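PDB 4KQ9: ribose ABC transporter, substrate binding protein from Conexibacter woesei, which probably binds a sugar such as ribose in the periplasm and serves as the substrate-binding component of an ABC transporter. Local coordinates for residues I163-Y168 with T186-V191. The protein carries 1 engineered substitution. Numbering follows the deposited sequence.
Sequences IVDDVY and TRHSDV
D165 meets R187 through a single carboxylate oxygen. OD2 turns its syn lone pair to R187 NE at 2.7 Å, lying in the guanidinium plane, and takes a second, weak bond from R187 NH2 at 2.9 Å, completing a salt bridge; the carboxylate plane is turned 83° from that of the guanidinium. A bend at chi3 (-81°) helps bring the arginine head to the strand. The other oxygen, OD1, accepts a bond from a water that also hydrogen-bonds H188 NE2 at 2.8 Å, while D165 OD2 sits at the imidazole edge, 3.1 Å from H188 CD2. An asparagine here would probably leave the R187 charge without its mate, since a neutral amide offers at most an uncharged acceptor. V164 makes the apolar part: its compact beta-branched side chain suits a strand, setting CB over the H188 ring centre in a CH-pi contact, 3.9 Å from the centroid, while CG2 meets V191 CG2. Histidine fits because it gives V164 a flat face and the water a polar edge. The contact thus ties outer strand 162-167 to the type I turn leading from helix 174-187 into strand 193-196, completing a right-handed beta-alpha-beta crossover past strand 132-136, as in the Rossmann-like lobes of periplasmic binding proteins.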
ATOM      1  N   ILE A 163      -0.208  22.214  11.515  1.00 20.86           N
ATOM      2  CA  ILE A 163       0.882  21.247  11.274  1.00 21.23           C
ATOM      3  C   ILE A 163       2.149  21.954  11.588  1.00 18.83           C
ATOM      4  O   ILE A 163       2.466  22.910  10.910  1.00 21.59           O
ATOM      5  CB  ILE A 163       0.939  20.863   9.802  1.00 19.50           C
ATOM      6  CG1 ILE A 163      -0.379  20.246   9.448  1.00 20.12           C
ATOM      7  CG2 ILE A 163       2.150  19.979   9.512  1.00 19.90           C
ATOM      8  CD1 ILE A 163      -0.535  20.096   7.951  1.00 23.03           C
ATOM      9  N   VAL A 164       2.872  21.500  12.601  1.00 16.41           N
ATOM     10  CA  VAL A 164       4.032  22.231  13.116  1.00 16.69           C
ATOM     11  C   VAL A 164       5.341  21.819  12.523  1.00 16.87           C
ATOM     12  O   VAL A 164       6.292  22.558  12.627  1.00 16.20           O
ATOM     13  CB  VAL A 164       4.167  22.164  14.644  1.00 18.35           C
ATOM     14  CG1 VAL A 164       3.061  22.993  15.281  1.00 19.74           C
ATOM     15  CG2 VAL A 164       4.106  20.746  15.172  1.00 18.22           C
ATOM     16  N   ASP A 165       5.405  20.610  11.942  1.00 15.26           N
ATOM     17  CA  ASP A 165       6.595  20.126  11.274  1.00 16.56           C
ATOM     18  C   ASP A 165       6.063  19.132  10.230  1.00 17.07           C
ATOM     19  O   ASP A 165       5.116  18.410  10.459  1.00 15.43           O
ATOM     20  CB  ASP A 165       7.546  19.434  12.275  1.00 19.15           C
ATOM     21  CG  ASP A 165       8.874  20.197  12.528  1.00 25.63           C
ATOM     22  OD1 ASP A 165       9.395  20.992  11.656  1.00 29.41           O
ATOM     23  OD2 ASP A 165       9.425  20.010  13.642  1.00 26.93           O
ATOM     24  N   ASP A 166       6.652  19.171   9.059  1.00 19.06           N
ATOM     25  CA  ASP A 166       6.171  18.428   7.931  1.00 20.27           C
ATOM     26  C   ASP A 166       7.425  18.134   7.188  1.00 19.32           C
ATOM     27  O   ASP A 166       7.767  18.957   6.343  1.00 18.72           O
ATOM     28  CB  ASP A 166       5.228  19.330   7.084  1.00 20.33           C
ATOM     29  CG  ASP A 166       4.642  18.618   5.834  1.00 22.81           C
ATOM     30  OD1 ASP A 166       5.083  17.488   5.505  1.00 26.39           O
ATOM     31  OD2 ASP A 166       3.696  19.162   5.214  1.00 22.32           O
ATOM     32  N   VAL A 167       8.062  16.983   7.481  1.00 16.91           N
ATOM     33  CA  VAL A 167       9.361  16.589   7.020  1.00 18.14           C
ATOM     34  C   VAL A 167       9.378  15.299   6.171  1.00 21.22           C
ATOM     35  O   VAL A 167       8.456  14.482   6.240  1.00 18.68           O
ATOM     36  CB  VAL A 167      10.355  16.375   8.154  1.00 19.76           C
ATOM     37  CG1 VAL A 167      10.490  17.637   9.033  1.00 19.46           C
ATOM     38  CG2 VAL A 167      10.001  15.157   8.977  1.00 18.63           C
ATOM     39  N   TYR A 168      10.379  15.205   5.293  1.00 22.87           N
ATOM     40  CA  TYR A 168      10.524  14.067   4.346  1.00 21.43           C
ATOM     41  C   TYR A 168      11.740  13.393   4.852  1.00 20.72           C
ATOM     42  O   TYR A 168      12.523  14.031   5.504  1.00 21.67           O
ATOM     43  CB  TYR A 168      10.643  14.535   2.914  1.00 20.23           C
ATOM     44  CG  TYR A 168       9.363  14.960   2.350  1.00 21.51           C
ATOM     45  CD1 TYR A 168       8.887  16.270   2.521  1.00 21.52           C
ATOM     46  CD2 TYR A 168       8.600  14.078   1.639  1.00 20.75           C
ATOM     47  CE1 TYR A 168       7.665  16.647   1.996  1.00 23.23           C
ATOM     48  CE2 TYR A 168       7.418  14.456   1.083  1.00 21.23           C
ATOM     49  CZ  TYR A 168       6.959  15.746   1.247  1.00 21.52           C
ATOM     50  OH  TYR A 168       5.763  16.087   0.730  1.00 20.72           O
ATOM     51  N   THR A 186      12.388  17.822  19.910  1.00 16.29           N
ATOM     52  CA  THR A 186      13.262  18.833  20.519  1.00 16.90           C
ATOM     53  C   THR A 186      12.743  20.257  20.218  1.00 19.25           C
ATOM     54  O   THR A 186      13.057  21.174  20.924  1.00 16.35           O
ATOM     55  CB  THR A 186      14.704  18.721  20.086  1.00 16.30           C
ATOM     56  OG1 THR A 186      14.866  19.107  18.702  1.00 16.28           O
ATOM     57  CG2 THR A 186      15.304  17.306  20.399  1.00 16.67           C
ATOM     58  N   ARG A 187      12.046  20.398  19.090  1.00 18.91           N
ATOM     59  CA  ARG A 187      11.525  21.673  18.603  1.00 19.65           C
ATOM     60  C   ARG A 187      10.080  21.859  19.047  1.00 21.16           C
ATOM     61  O   ARG A 187       9.659  22.982  19.284  1.00 21.73           O
ATOM     62  CB  ARG A 187      11.494  21.682  17.092  1.00 18.81           C
ATOM     63  CG  ARG A 187      12.779  21.398  16.366  1.00 17.38           C
ATOM     64  CD  ARG A 187      12.682  21.737  14.886  1.00 17.65           C
ATOM     65  NE  ARG A 187      12.039  20.711  14.098  1.00 18.24           N
ATOM     66  CZ  ARG A 187      12.667  19.739  13.435  1.00 21.84           C
ATOM     67  NH1 ARG A 187      14.010  19.643  13.360  1.00 20.31           N
ATOM     68  NH2 ARG A 187      11.940  18.845  12.785  1.00 23.29           N
ATOM     69  N   HIS A 188       9.294  20.782  19.098  1.00 18.52           N
ATOM     70  CA  HIS A 188       7.872  20.927  19.431  1.00 20.14           C
ATOM     71  C   HIS A 188       7.423  19.836  20.368  1.00 20.86           C
ATOM     72  O   HIS A 188       6.718  18.889  19.977  1.00 21.13           O
ATOM     73  CB  HIS A 188       7.037  20.849  18.168  1.00 19.81           C
ATOM     74  CG  HIS A 188       7.442  21.788  17.093  1.00 19.82           C
ATOM     75  ND1 HIS A 188       7.136  23.129  17.112  1.00 21.89           N
ATOM     76  CD2 HIS A 188       8.106  21.567  15.936  1.00 20.05           C
ATOM     77  CE1 HIS A 188       7.628  23.710  16.030  1.00 22.22           C
ATOM     78  NE2 HIS A 188       8.199  22.772  15.283  1.00 21.53           N
ATOM     79  N   SER A 189       7.889  19.894  21.597  1.00 22.94           N
ATOM     80  CA  SER A 189       7.682  18.761  22.515  1.00 23.95           C
ATOM     81  C   SER A 189       6.215  18.489  22.901  1.00 23.92           C
ATOM     82  O   SER A 189       5.919  17.399  23.380  1.00 24.42           O
ATOM     83  CB  SER A 189       8.523  18.956  23.787  1.00 25.47           C
ATOM     84  OG  SER A 189       8.150  20.197  24.342  1.00 29.00           O
ATOM     85  N   ASP A 190       5.343  19.461  22.668  1.00 23.93           N
ATOM     86  CA  ASP A 190       3.915  19.400  22.993  1.00 27.58           C
ATOM     87  C   ASP A 190       3.003  18.976  21.824  1.00 24.49           C
ATOM     88  O   ASP A 190       1.799  19.115  21.942  1.00 24.01           O
ATOM     89  CB  ASP A 190       3.457  20.808  23.444  1.00 32.73           C
ATOM     90  CG  ASP A 190       3.730  21.883  22.386  1.00 36.92           C
ATOM     91  OD1 ASP A 190       4.511  21.664  21.410  1.00 33.08           O
ATOM     92  OD2 ASP A 190       3.179  22.988  22.547  1.00 43.63           O
ATOM     93  N   VAL A 191       3.573  18.518  20.711  1.00 19.36           N
ATOM     94  CA  VAL A 191       2.795  18.060  19.561  1.00 18.30           C
ATOM     95  C   VAL A 191       1.766  17.020  20.037  1.00 16.10           C
ATOM     96  O   VAL A 191       2.081  16.166  20.852  1.00 15.27           O
ATOM     97  CB  VAL A 191       3.762  17.545  18.452  1.00 18.36           C
ATOM     98  CG1 VAL A 191       4.439  16.221  18.802  1.00 17.74           C
ATOM     99  CG2 VAL A 191       3.081  17.477  17.112  1.00 18.58           C
TER
HETATM  100  O   HOH W   1       9.865  23.228  13.027  1.00 27.96           O